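Local coordinates for Serine/threonine-protein kinase Tel1 (Chaetomium thermophilum, PDB 6SKY) that probably phosphorylates serine and threonine residues in [ST]-Q motifs as an ATP-dependent kinase that senses DNA damage and activates checkpoint signalling, at residues M2220-D2231 against L2248-A2259. Numbering follows the deposited sequence.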
loop_
_atom_site.group_PDB
_atom_site.type_symbol
_atom_site.label_atom_id
_atom_site.label_comp_id
_atom_site.label_asym_id
_atom_site.label_seq_id
_atom_site.Cartn_x
_atom_site.Cartn_y
_atom_site.Cartn_z
ATOM N N MET A 2220 8.539 11.688 1.582
ATOM C CA MET A 2220 9.018 12.536 0.502
ATOM C C MET A 2220 9.541 13.869 1.015
ATOM O O MET A 2220 10.608 14.328 0.598
ATOM C CB MET A 2220 7.904 12.759 -0.510
ATOM C CG MET A 2220 7.453 11.505 -1.200
ATOM S SD MET A 2220 6.464 11.876 -2.645
ATOM C CE MET A 2220 6.335 10.252 -3.372
ATOM N N ILE A 2221 8.807 14.514 1.917
ATOM C CA ILE A 2221 9.229 15.840 2.341
ATOM C C ILE A 2221 10.474 15.756 3.201
ATOM O O ILE A 2221 11.343 16.626 3.123
ATOM C CB ILE A 2221 8.084 16.569 3.061
ATOM C CG1 ILE A 2221 6.802 16.480 2.241
ATOM C CG2 ILE A 2221 8.428 18.015 3.251
ATOM C CD1 ILE A 2221 6.911 17.063 0.879
ATOM N N SER A 2222 10.604 14.707 4.009
ATOM C CA SER A 2222 11.805 14.551 4.818
ATOM C C SER A 2222 13.030 14.348 3.943
ATOM O O SER A 2222 14.089 14.928 4.199
ATOM C CB SER A 2222 11.635 13.381 5.774
ATOM O OG SER A 2222 10.350 13.394 6.353
ATOM N N SER A 2223 12.896 13.537 2.896
ATOM C CA SER A 2223 13.991 13.319 1.963
ATOM C C SER A 2223 14.381 14.600 1.243
ATOM O O SER A 2223 15.571 14.892 1.080
ATOM C CB SER A 2223 13.595 12.247 0.964
ATOM O OG SER A 2223 14.339 12.366 -0.224
ATOM N N ILE A 2224 13.397 15.382 0.805
ATOM C CA ILE A 2224 13.700 16.630 0.111
ATOM C C ILE A 2224 14.400 17.610 1.041
ATOM O O ILE A 2224 15.364 18.277 0.647
ATOM C CB ILE A 2224 12.416 17.223 -0.485
ATOM C CG1 ILE A 2224 11.871 16.304 -1.567
ATOM C CG2 ILE A 2224 12.679 18.579 -1.052
ATOM C CD1 ILE A 2224 10.483 16.637 -1.987
ATOM N N ARG A 2225 13.934 17.717 2.288
ATOM C CA ARG A 2225 14.566 18.631 3.233
ATOM C C ARG A 2225 15.988 18.200 3.549
ATOM O O ARG A 2225 16.884 19.037 3.690
ATOM C CB ARG A 2225 13.749 18.716 4.513
ATOM C CG ARG A 2225 12.351 19.230 4.344
ATOM C CD ARG A 2225 12.306 20.491 3.532
ATOM N NE ARG A 2225 10.934 20.949 3.362
ATOM C CZ ARG A 2225 10.544 21.818 2.440
ATOM N NH1 ARG A 2225 9.276 22.181 2.365
ATOM N NH2 ARG A 2225 11.421 22.322 1.594
ATOM N N MET A 2226 16.213 16.892 3.646
ATOM C CA MET A 2226 17.548 16.375 3.906
ATOM C C MET A 2226 18.499 16.673 2.756
ATOM O O MET A 2226 19.646 17.079 2.979
ATOM C CB MET A 2226 17.450 14.880 4.160
ATOM C CG MET A 2226 18.502 14.342 5.049
ATOM S SD MET A 2226 18.016 12.794 5.784
ATOM C CE MET A 2226 19.486 12.490 6.739
ATOM N N LEU A 2227 18.045 16.490 1.517
ATOM C CA LEU A 2227 18.898 16.800 0.375
ATOM C C LEU A 2227 19.183 18.288 0.280
ATOM O O LEU A 2227 20.298 18.691 -0.058
ATOM C CB LEU A 2227 18.259 16.309 -0.914
ATOM C CG LEU A 2227 18.198 14.818 -1.199
ATOM C CD1 LEU A 2227 17.491 14.616 -2.489
ATOM C CD2 LEU A 2227 19.575 14.247 -1.262
ATOM N N GLN A 2228 18.190 19.129 0.563
ATOM C CA GLN A 2228 18.431 20.566 0.534
ATOM C C GLN A 2228 19.395 20.996 1.624
ATOM O O GLN A 2228 20.157 21.945 1.432
ATOM C CB GLN A 2228 17.120 21.318 0.668
ATOM C CG GLN A 2228 16.257 21.259 -0.552
ATOM C CD GLN A 2228 14.888 21.789 -0.298
ATOM O OE1 GLN A 2228 14.451 21.873 0.839
ATOM N NE2 GLN A 2228 14.196 22.162 -1.353
ATOM N N ALA A 2229 19.373 20.326 2.774
ATOM C CA ALA A 2229 20.366 20.610 3.802
ATOM C C ALA A 2229 21.760 20.192 3.357
ATOM O O ALA A 2229 22.736 20.886 3.645
ATOM C CB ALA A 2229 19.987 19.911 5.099
ATOM N N ILE A 2230 21.878 19.050 2.679
ATOM C CA ILE A 2230 23.168 18.677 2.097
ATOM C C ILE A 2230 23.651 19.758 1.149
ATOM O O ILE A 2230 24.831 20.110 1.131
ATOM C CB ILE A 2230 23.080 17.327 1.367
ATOM C CG1 ILE A 2230 22.743 16.201 2.316
ATOM C CG2 ILE A 2230 24.378 17.010 0.701
ATOM C CD1 ILE A 2230 22.539 14.932 1.595
ATOM N N ASP A 2231 22.751 20.288 0.329
ATOM C CA ASP A 2231 23.172 21.258 -0.674
ATOM C C ASP A 2231 23.509 22.605 -0.060
ATOM O O ASP A 2231 24.364 23.326 -0.583
ATOM C CB ASP A 2231 22.090 21.427 -1.730
ATOM C CG ASP A 2231 22.378 22.569 -2.665
ATOM O OD1 ASP A 2231 23.497 22.619 -3.213
ATOM O OD2 ASP A 2231 21.491 23.424 -2.854
ATOM N N LEU A 2248 23.338 16.184 -7.363
ATOM C CA LEU A 2248 22.544 16.536 -6.194
ATOM C C LEU A 2248 21.419 17.489 -6.564
ATOM O O LEU A 2248 20.272 17.310 -6.139
ATOM C CB LEU A 2248 23.440 17.152 -5.125
ATOM C CG LEU A 2248 22.757 17.735 -3.893
ATOM C CD1 LEU A 2248 21.996 16.683 -3.155
ATOM C CD2 LEU A 2248 23.776 18.362 -2.999
ATOM N N LEU A 2249 21.724 18.511 -7.362
ATOM C CA LEU A 2249 20.700 19.475 -7.739
ATOM C C LEU A 2249 19.612 18.833 -8.578
ATOM O O LEU A 2249 18.428 19.124 -8.394
ATOM C CB LEU A 2249 21.322 20.641 -8.488
ATOM C CG LEU A 2249 21.977 21.699 -7.619
ATOM C CD1 LEU A 2249 22.489 22.798 -8.484
ATOM C CD2 LEU A 2249 20.991 22.235 -6.631
ATOM N N SER A 2250 19.981 17.952 -9.503
ATOM C CA SER A 2250 18.964 17.317 -10.326
ATOM C C SER A 2250 18.163 16.293 -9.535
ATOM O O SER A 2250 16.981 16.088 -9.818
ATOM C CB SER A 2250 19.602 16.684 -11.552
ATOM O OG SER A 2250 20.401 15.586 -11.193
ATOM N N LYS A 2251 18.761 15.672 -8.523
ATOM C CA LYS A 2251 17.998 14.803 -7.637
ATOM C C LYS A 2251 16.967 15.589 -6.840
ATOM O O LYS A 2251 15.813 15.162 -6.713
ATOM C CB LYS A 2251 18.953 14.075 -6.707
ATOM C CG LYS A 2251 18.382 12.891 -6.010
ATOM C CD LYS A 2251 19.431 12.314 -5.114
ATOM C CE LYS A 2251 18.989 11.014 -4.522
ATOM N NZ LYS A 2251 18.860 9.974 -5.564
ATOM N N ILE A 2252 17.362 16.741 -6.295
ATOM C CA ILE A 2252 16.402 17.592 -5.602
ATOM C C ILE A 2252 15.298 18.028 -6.548
ATOM O O ILE A 2252 14.123 18.040 -6.182
ATOM C CB ILE A 2252 17.090 18.815 -4.972
ATOM C CG1 ILE A 2252 18.196 18.408 -4.019
ATOM C CG2 ILE A 2252 16.091 19.621 -4.213
ATOM C CD1 ILE A 2252 18.952 19.565 -3.500
ATOM N N GLY A 2253 15.655 18.408 -7.772
ATOM C CA GLY A 2253 14.646 18.847 -8.720
ATOM C C GLY A 2253 13.652 17.762 -9.067
ATOM O O GLY A 2253 12.448 18.010 -9.134
ATOM N N TYR A 2254 14.135 16.543 -9.278
ATOM C CA TYR A 2254 13.241 15.432 -9.570
ATOM C C TYR A 2254 12.303 15.160 -8.406
ATOM O O TYR A 2254 11.094 14.981 -8.594
ATOM C CB TYR A 2254 14.056 14.188 -9.903
ATOM C CG TYR A 2254 13.245 12.932 -9.866
ATOM C CD1 TYR A 2254 13.302 12.086 -8.780
ATOM C CD2 TYR A 2254 12.406 12.602 -10.906
ATOM C CE1 TYR A 2254 12.556 10.959 -8.732
ATOM C CE2 TYR A 2254 11.654 11.470 -10.866
ATOM C CZ TYR A 2254 11.734 10.651 -9.776
ATOM O OH TYR A 2254 10.983 9.506 -9.722
ATOM N N GLN A 2255 12.838 15.116 -7.189
ATOM C CA GLN A 2255 11.988 14.803 -6.051
ATOM C C GLN A 2255 11.000 15.920 -5.752
ATOM O O GLN A 2255 9.881 15.646 -5.320
ATOM C CB GLN A 2255 12.846 14.498 -4.836
ATOM C CG GLN A 2255 13.623 13.234 -4.990
ATOM C CD GLN A 2255 14.319 12.830 -3.741
ATOM O OE1 GLN A 2255 14.978 11.804 -3.691
ATOM N NE2 GLN A 2255 14.186 13.631 -2.717
ATOM N N VAL A 2256 11.382 17.176 -5.978
ATOM C CA VAL A 2256 10.451 18.279 -5.781
ATOM C C VAL A 2256 9.368 18.271 -6.848
ATOM O O VAL A 2256 8.229 18.655 -6.580
ATOM C CB VAL A 2256 11.220 19.611 -5.756
ATOM C CG1 VAL A 2256 10.287 20.768 -5.843
ATOM C CG2 VAL A 2256 12.013 19.725 -4.499
ATOM N N SER A 2257 9.685 17.832 -8.066
ATOM C CA SER A 2257 8.652 17.731 -9.091
ATOM C C SER A 2257 7.675 16.609 -8.796
ATOM O O SER A 2257 6.476 16.750 -9.039
ATOM C CB SER A 2257 9.278 17.512 -10.460
ATOM O OG SER A 2257 10.183 18.545 -10.776
ATOM N N VAL A 2258 8.164 15.473 -8.302
ATOM C CA VAL A 2258 7.271 14.354 -8.018
ATOM C C VAL A 2258 6.299 14.703 -6.901
ATOM O O VAL A 2258 5.122 14.338 -6.953
ATOM C CB VAL A 2258 8.086 13.094 -7.684
ATOM C CG1 VAL A 2258 7.216 12.048 -7.051
ATOM C CG2 VAL A 2258 8.710 12.550 -8.920
ATOM N N ALA A 2259 6.765 15.405 -5.879
ATOM C CA ALA A 2259 5.940 15.760 -4.735
ATOM C C ALA A 2259 5.134 17.029 -4.946
ATOM O O ALA A 2259 4.350 17.390 -4.069
ATOM C CB ALA A 2259 6.806 15.919 -3.490
#
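The amide of Gln2255 has the methyl CD1 of Leu2227 over one face, 3.5 Å from NE2, while Ser2223 OG lies to the other side of its plane. NE2 donates to Ser2223 OG at 2.8 Å. The bond is moderately bent, with OG tilted 26° from the amide plane; OG also has a weak bond with Ala2211 O. CG of Gln2255 is anti to the carbonyl carbon (chi1 -67°), and the chain runs extended beyond it, passing Ile2224 in the opposite sense and carrying the amide to the serine. Within helix 2220-2231, the guanidinium edge of Arg2225 meets Gln2228 OE1 in plane, NH2 3.2 Å away; Gln2228, held this way, lays its CG on Ile2252 CG2. With an alanine at Gln2255, Ser2223 OG would probably lose the NE2 donor and Leu2227 CD1 one wall of its hole. The two helices pack antiparallel: their axes approach to 9.9 Å, with N-to-C directions 155° apart, consistent with an alpha-solenoid hairpin in the TPR-like FAT domain. Leu2227 is a knob in the hole formed by Leu2248, Lys2251, Ile2252 and Gln2255, its CB 3.7 Å from Ile2252 CG1. Towards one end, Ile2224 CG2 meets Val2256 CG2 at 3.7 Å, the two side chains crossing nearly at right angles, and Met2220 SD lies against Ala2259 CB. At the other, Leu2248 CD2 touches Asp2231 CB at 3.7 Å; Asp2231 OD1 forms a salt bridge with Arg2245. Helix 2264-2279 packs on Leu2249, Ile2252 and Val2256, whereas Met2220 and Ala2259 meet Met2917 of the second subunit, whose Asn2921 donates to Ala2259 O.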